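Local coordinates for protein 2-oxoglutarate-dependent dioxygenase DAO (Oryza sativa subsp. indica, PDB 6KUN) that probably oxidises the plant hormone indole-3-acetic acid irreversibly to inactive 2-oxoindole-3-acetic acid, using iron(II) and 2-oxoglutarate, at residues F34-H39 and F211-G216; G190-D195 and K231-C236. One frame throughout, in Å; residues are numbered along the deposited sequence.

In the fold
The two contacts lie in the two main sheets of the double-stranded beta-helix, the jelly-roll core of this dioxygenase. Interaction 1 pairs strand 33-37 with strand 211-215 near one end of the eight-stranded mixed sheet, where only strand 6-8 lies farther out. Interaction 2 joins the two inner strands, 191-194 and 232-235, of the four-stranded antiparallel sheet. Their centres are about 15 Å apart, and N214 packs against H232 between them. Along the chain the segments alternate: 34-39, 190-195, 211-216, 231-236. Interaction 1 thus ties the N-terminal region to the core, while interaction 2 presents a histidine to the 2-oxoglutarate site.

Interaction 1 (F34-H39 and F211-G216); sequences FRVSGH and FVVNVG
F34 and V213, and likewise V36 and F211, form hydrogen-bonded pairs of an antiparallel strand pairing in which the axes of strand segments 34-37 and 211-215 approach to 4.6 Å and run at 137° to each other, with R35 and V212 as the non-hydrogen-bonded pair between them. The bond from V213 N to F34 O is short, 2.7 Å, and almost straight, whereas F211 N reaches V36 O at 3.3 Å. On the face carrying F34, V36, V213 and F211, V213 lies alongside F34 and sets its CB over one face of the phenyl ring, a CH-pi contact 3.8 Å from the ring centroid. With chi1 at 59°, F34 CG stands between the backbone N and the carbonyl carbon, and the end of the ring comes nearer to V213. V213 CG2 also meets V36 CG1 at 3.8 Å, while V36 CG2 rests on F211 CB. Past the turn at G38, H39 offers a face of its imidazole to the edge of F211 in a T-shaped pair, centroids 4.7 Å apart and planes at 80°; hydrogen bonds to G209 O and V41 N fix that ring. Helices 18-30 and 111-138 cover this face. On the other face, R35 NH2 brushes V212 CG2 on its way to D205 O. The arrangement is an antiparallel extension of the jelly-roll's major sheet by an N-terminal strand, backed by helices, as in plant 2-oxoglutarate-dependent dioxygenases.

Interaction 2 (G190-D195 and K231-C236); sequences GLEVLD and KHRVQC. With AKG (2-oxoglutaric acid), chain G.
E192 OE1 lies at the edge of the R233 guanidinium, 6° out of its plane, and accepts from both NE and NH2, each at 2.8 Å. This side-on salt bridge puts both donors on one oxygen, met nearly along its C-O axis, with the carboxylate plane turned 39° from the guanidinium. R233 is extended from CG to NE, which carries the charged end across to E192, and F201 of strand 201-203 adds a cation-pi contact. The second carboxylate oxygen, E192 OE2, packs beside the Q235 amide, 3.1 Å from its CD, with the two planes 58° apart. The opposite face of the sheet bears H232, whose ring meets 2-oxoglutarate at its edge: NE2 makes a weak, nearly straight hydrogen bond of 3.3 Å to O2 of the ligand, with the keto oxygen O5 3.0 Å from H232 CD2 at the same edge, and L191 CD1 approaches the ring obliquely. L191 CD1 also touches V234 CG2 at 3.9 Å, and V193 CG1 meets H232 CB. Paired backbone bonds between E192 and R233 lock the antiparallel register, flanked by Q235 N to G190 O and L194 N to K231 O; a water bridges L194 O and K231 N. H173 and D175 adjoin H232, consistent with the two-histidine, one-carboxylate facial triad that binds iron(II) in this jelly-roll family.

Interaction 1 (F34-H39 and F211-G216)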
loop_
_atom_site.group_PDB
_atom_site.type_symbol
_atom_site.label_atom_id
_atom_site.label_comp_id
_atom_site.label_asym_id
_atom_site.label_seq_id
_atom_site.Cartn_x
_atom_site.Cartn_y
_atom_site.Cartn_z
ATOM N N PHE B 34 14.330 -7.138 13.464
ATOM C CA PHE B 34 13.560 -6.029 13.993
ATOM C C PHE B 34 12.988 -5.215 12.844
ATOM O O PHE B 34 13.473 -5.281 11.706
ATOM C CB PHE B 34 14.396 -5.149 14.932
ATOM C CG PHE B 34 15.629 -4.524 14.313
ATOM C CD1 PHE B 34 16.816 -5.230 14.216
ATOM C CD2 PHE B 34 15.627 -3.195 13.899
ATOM C CE1 PHE B 34 17.958 -4.667 13.689
ATOM C CE2 PHE B 34 16.814 -2.621 13.348
ATOM C CZ PHE B 34 17.955 -3.363 13.255
ATOM N N ARG B 35 11.945 -4.451 13.160
ATOM C CA ARG B 35 11.369 -3.488 12.216
ATOM C C ARG B 35 11.992 -2.112 12.429
ATOM O O ARG B 35 12.356 -1.759 13.549
ATOM C CB ARG B 35 9.859 -3.383 12.383
ATOM C CG ARG B 35 9.103 -4.682 12.321
ATOM C CD ARG B 35 7.612 -4.443 12.029
ATOM N NE ARG B 35 7.252 -4.881 10.673
ATOM C CZ ARG B 35 6.580 -5.997 10.387
ATOM N NH1 ARG B 35 6.156 -6.812 11.353
ATOM N NH2 ARG B 35 6.313 -6.297 9.123
ATOM N N VAL B 36 12.114 -1.322 11.343
ATOM C CA VAL B 36 12.566 0.069 11.473
ATOM C C VAL B 36 11.496 1.016 10.959
ATOM O O VAL B 36 11.009 0.867 9.825
ATOM C CB VAL B 36 13.897 0.383 10.764
ATOM C CG1 VAL B 36 15.058 -0.228 11.508
ATOM C CG2 VAL B 36 13.882 -0.048 9.329
ATOM N N SER B 37 11.138 1.987 11.803
ATOM C CA SER B 37 10.411 3.182 11.393
ATOM C C SER B 37 11.378 4.346 11.483
ATOM O O SER B 37 12.544 4.195 11.884
ATOM C CB SER B 37 9.225 3.423 12.312
ATOM O OG SER B 37 9.735 3.638 13.632
ATOM N N GLY B 38 10.870 5.537 11.153
ATOM C CA GLY B 38 11.680 6.739 11.250
ATOM C C GLY B 38 12.868 6.724 10.334
ATOM O O GLY B 38 13.887 7.367 10.625
ATOM N N HIS B 39 12.764 6.000 9.222
ATOM C CA HIS B 39 13.870 5.751 8.318
ATOM C C HIS B 39 14.018 6.823 7.249
ATOM O O HIS B 39 15.024 6.823 6.521
ATOM C CB HIS B 39 13.638 4.390 7.657
ATOM C CG HIS B 39 12.250 4.231 7.136
ATOM N ND1 HIS B 39 11.753 5.018 6.117
ATOM C CD2 HIS B 39 11.220 3.461 7.559
ATOM C CE1 HIS B 39 10.491 4.689 5.891
ATOM N NE2 HIS B 39 10.145 3.751 6.755
ATOM N N PHE B 211 10.307 -1.145 7.319
ATOM C CA PHE B 211 11.282 -2.105 6.794
ATOM C C PHE B 211 11.583 -3.124 7.890
ATOM O O PHE B 211 11.445 -2.830 9.072
ATOM C CB PHE B 211 12.574 -1.380 6.349
ATOM C CG PHE B 211 12.385 -0.438 5.159
ATOM C CD1 PHE B 211 12.470 -0.897 3.877
ATOM C CD2 PHE B 211 12.197 0.918 5.355
ATOM C CE1 PHE B 211 12.308 -0.054 2.770
ATOM C CE2 PHE B 211 12.043 1.784 4.256
ATOM C CZ PHE B 211 12.097 1.288 2.958
ATOM N N VAL B 212 11.955 -4.321 7.480
ATOM C CA VAL B 212 12.474 -5.361 8.371
ATOM C C VAL B 212 13.975 -5.436 8.198
ATOM O O VAL B 212 14.469 -5.433 7.062
ATOM C CB VAL B 212 11.810 -6.714 8.047
ATOM C CG1 VAL B 212 12.346 -7.815 8.932
ATOM C CG2 VAL B 212 10.304 -6.586 8.157
ATOM N N VAL B 213 14.705 -5.534 9.308
ATOM C CA VAL B 213 16.141 -5.727 9.306
ATOM C C VAL B 213 16.460 -7.107 9.868
ATOM O O VAL B 213 15.938 -7.497 10.920
ATOM C CB VAL B 213 16.861 -4.623 10.101
ATOM C CG1 VAL B 213 18.391 -4.858 10.028
ATOM C CG2 VAL B 213 16.455 -3.241 9.570
ATOM N N ASN B 214 17.286 -7.866 9.151
ATOM C CA ASN B 214 17.757 -9.170 9.629
ATOM C C ASN B 214 19.270 -9.179 9.737
ATOM O O ASN B 214 19.983 -8.712 8.826
ATOM C CB ASN B 214 17.334 -10.317 8.635
ATOM C CG ASN B 214 15.838 -10.604 8.694
ATOM O OD1 ASN B 214 15.158 -10.238 9.640
ATOM N ND2 ASN B 214 15.335 -11.264 7.654
ATOM N N VAL B 215 19.770 -9.777 10.815
ATOM C CA VAL B 215 21.207 -9.985 11.006
ATOM C C VAL B 215 21.604 -11.279 10.337
ATOM O O VAL B 215 20.934 -12.298 10.504
ATOM C CB VAL B 215 21.564 -10.037 12.517
ATOM C CG1 VAL B 215 23.062 -10.292 12.699
ATOM C CG2 VAL B 215 21.102 -8.757 13.206
ATOM N N GLY B 216 22.731 -11.263 9.631
ATOM C CA GLY B 216 23.240 -12.424 8.945
ATOM C C GLY B 216 24.503 -12.984 9.591
ATOM O O GLY B 216 24.936 -12.575 10.666
#

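Interaction 2 (G190-D195 and K231-C236)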
loop_
_atom_site.group_PDB
_atom_site.type_symbol
_atom_site.label_atom_id
_atom_site.label_comp_id
_atom_site.label_asym_id
_atom_site.label_seq_id
_atom_site.Cartn_x
_atom_site.Cartn_y
_atom_site.Cartn_z
ATOM N N GLY B 190 4.140 -13.827 4.556
ATOM C CA GLY B 190 4.825 -15.089 4.395
ATOM C C GLY B 190 6.169 -15.176 5.087
ATOM O O GLY B 190 6.622 -16.293 5.364
ATOM N N LEU B 191 6.835 -14.050 5.348
ATOM C CA LEU B 191 8.135 -14.107 6.007
ATOM C C LEU B 191 7.950 -14.592 7.433
ATOM O O LEU B 191 7.065 -14.126 8.158
ATOM C CB LEU B 191 8.835 -12.748 6.005
ATOM C CG LEU B 191 10.216 -12.720 6.674
ATOM C CD1 LEU B 191 11.287 -13.574 6.021
ATOM C CD2 LEU B 191 10.709 -11.283 6.769
ATOM N N GLU B 192 8.799 -15.530 7.836
ATOM C CA GLU B 192 8.765 -16.072 9.184
ATOM C C GLU B 192 10.208 -16.157 9.666
ATOM O O GLU B 192 11.123 -16.445 8.877
ATOM C CB GLU B 192 8.101 -17.451 9.193
ATOM C CG GLU B 192 6.609 -17.465 8.779
ATOM C CD GLU B 192 6.018 -18.863 8.869
ATOM O OE1 GLU B 192 6.802 -19.825 9.025
ATOM O OE2 GLU B 192 4.776 -19.002 8.787
ATOM N N VAL B 193 10.408 -15.865 10.927
ATOM C CA VAL B 193 11.729 -15.967 11.547
ATOM C C VAL B 193 11.661 -16.922 12.732
ATOM O O VAL B 193 10.653 -17.010 13.439
ATOM C CB VAL B 193 12.247 -14.590 12.009
ATOM C CG1 VAL B 193 12.344 -13.632 10.809
ATOM C CG2 VAL B 193 11.328 -14.048 13.071
ATOM N N LEU B 194 12.758 -17.633 12.938
ATOM C CA LEU B 194 12.912 -18.533 14.068
ATOM C C LEU B 194 13.281 -17.722 15.293
ATOM O O LEU B 194 14.451 -17.387 15.499
ATOM C CB LEU B 194 13.994 -19.561 13.766
ATOM C CG LEU B 194 14.004 -20.769 14.689
ATOM C CD1 LEU B 194 14.052 -20.403 16.142
ATOM C CD2 LEU B 194 12.750 -21.579 14.411
ATOM N N ASP B 195 12.263 -17.411 16.109
ATOM C CA ASP B 195 12.423 -16.598 17.297
ATOM C C ASP B 195 13.181 -17.419 18.336
ATOM O O ASP B 195 12.697 -18.481 18.759
ATOM C CB ASP B 195 11.026 -16.164 17.761
ATOM C CG ASP B 195 11.077 -15.141 18.890
ATOM O OD1 ASP B 195 11.912 -15.326 19.797
ATOM O OD2 ASP B 195 10.305 -14.156 18.845
ATOM N N LYS B 231 17.552 -17.270 11.581
ATOM C CA LYS B 231 17.036 -18.194 10.593
ATOM C C LYS B 231 15.663 -17.708 10.161
ATOM O O LYS B 231 14.853 -17.300 11.008
ATOM C CB LYS B 231 16.956 -19.614 11.115
ATOM C CG LYS B 231 18.302 -20.228 11.482
ATOM C CD LYS B 231 18.098 -21.692 11.899
ATOM C CE LYS B 231 19.427 -22.398 12.190
ATOM N NZ LYS B 231 19.206 -23.801 12.640
ATOM N N HIS B 232 15.431 -17.740 8.839
ATOM C CA HIS B 232 14.174 -17.270 8.302
ATOM C C HIS B 232 13.785 -18.061 7.066
ATOM O O HIS B 232 14.609 -18.706 6.407
ATOM C CB HIS B 232 14.176 -15.759 7.982
ATOM C CG HIS B 232 15.211 -15.336 6.980
ATOM N ND1 HIS B 232 16.537 -15.169 7.304
ATOM C CD2 HIS B 232 15.105 -15.003 5.674
ATOM C CE1 HIS B 232 17.207 -14.778 6.239
ATOM N NE2 HIS B 232 16.362 -14.664 5.237
ATOM N N ARG B 233 12.489 -17.995 6.778
ATOM C CA ARG B 233 11.910 -18.639 5.618
ATOM C C ARG B 233 10.714 -17.799 5.172
ATOM O O ARG B 233 10.350 -16.804 5.805
ATOM C CB ARG B 233 11.503 -20.076 5.942
ATOM C CG ARG B 233 10.284 -20.144 6.830
ATOM C CD ARG B 233 10.061 -21.526 7.425
ATOM N NE ARG B 233 8.860 -21.532 8.264
ATOM C CZ ARG B 233 8.350 -22.619 8.833
ATOM N NH1 ARG B 233 8.940 -23.791 8.656
ATOM N NH2 ARG B 233 7.249 -22.529 9.582
ATOM N N VAL B 234 10.085 -18.225 4.092
ATOM C CA VAL B 234 8.887 -17.556 3.584
ATOM C C VAL B 234 7.864 -18.614 3.194
ATOM O O VAL B 234 8.071 -19.341 2.211
ATOM C CB VAL B 234 9.207 -16.656 2.383
ATOM C CG1 VAL B 234 7.901 -16.105 1.811
ATOM C CG2 VAL B 234 10.112 -15.529 2.804
ATOM N N GLN B 235 6.770 -18.703 3.955
ATOM C CA GLN B 235 5.650 -19.542 3.560
ATOM C C GLN B 235 4.794 -18.838 2.518
ATOM O O GLN B 235 4.568 -17.628 2.601
ATOM C CB GLN B 235 4.750 -19.862 4.754
ATOM C CG GLN B 235 5.228 -20.960 5.650
ATOM C CD GLN B 235 4.214 -21.250 6.740
ATOM O OE1 GLN B 235 3.059 -20.827 6.654
ATOM N NE2 GLN B 235 4.640 -21.966 7.775
ATOM N N CYS B 236 4.285 -19.606 1.566
ATOM C CA CYS B 236 3.276 -19.094 0.645
ATOM C C CYS B 236 1.940 -19.042 1.380
ATOM O O CYS B 236 1.418 -20.071 1.832
ATOM C CB CYS B 236 3.147 -19.950 -0.612
ATOM S SG CYS B 236 1.709 -19.367 -1.641
HETATM C C1 AKG G . 15.781 -13.109 2.302
HETATM O O1 AKG G . 15.479 -11.940 2.624
HETATM O O2 AKG G . 16.969 -13.475 2.175
HETATM C C2 AKG G . 14.713 -14.077 2.067
HETATM O O5 AKG G . 14.652 -15.097 2.734
HETATM C C3 AKG G . 13.685 -13.809 0.994
HETATM C C4 AKG G . 13.281 -12.340 1.033
HETATM C C5 AKG G . 12.235 -12.078 -0.023
HETATM O O3 AKG G . 11.078 -11.776 0.345
HETATM O O4 AKG G . 12.563 -12.172 -1.225
HETATM O O HOH W 1 16.882 -17.898 14.275
#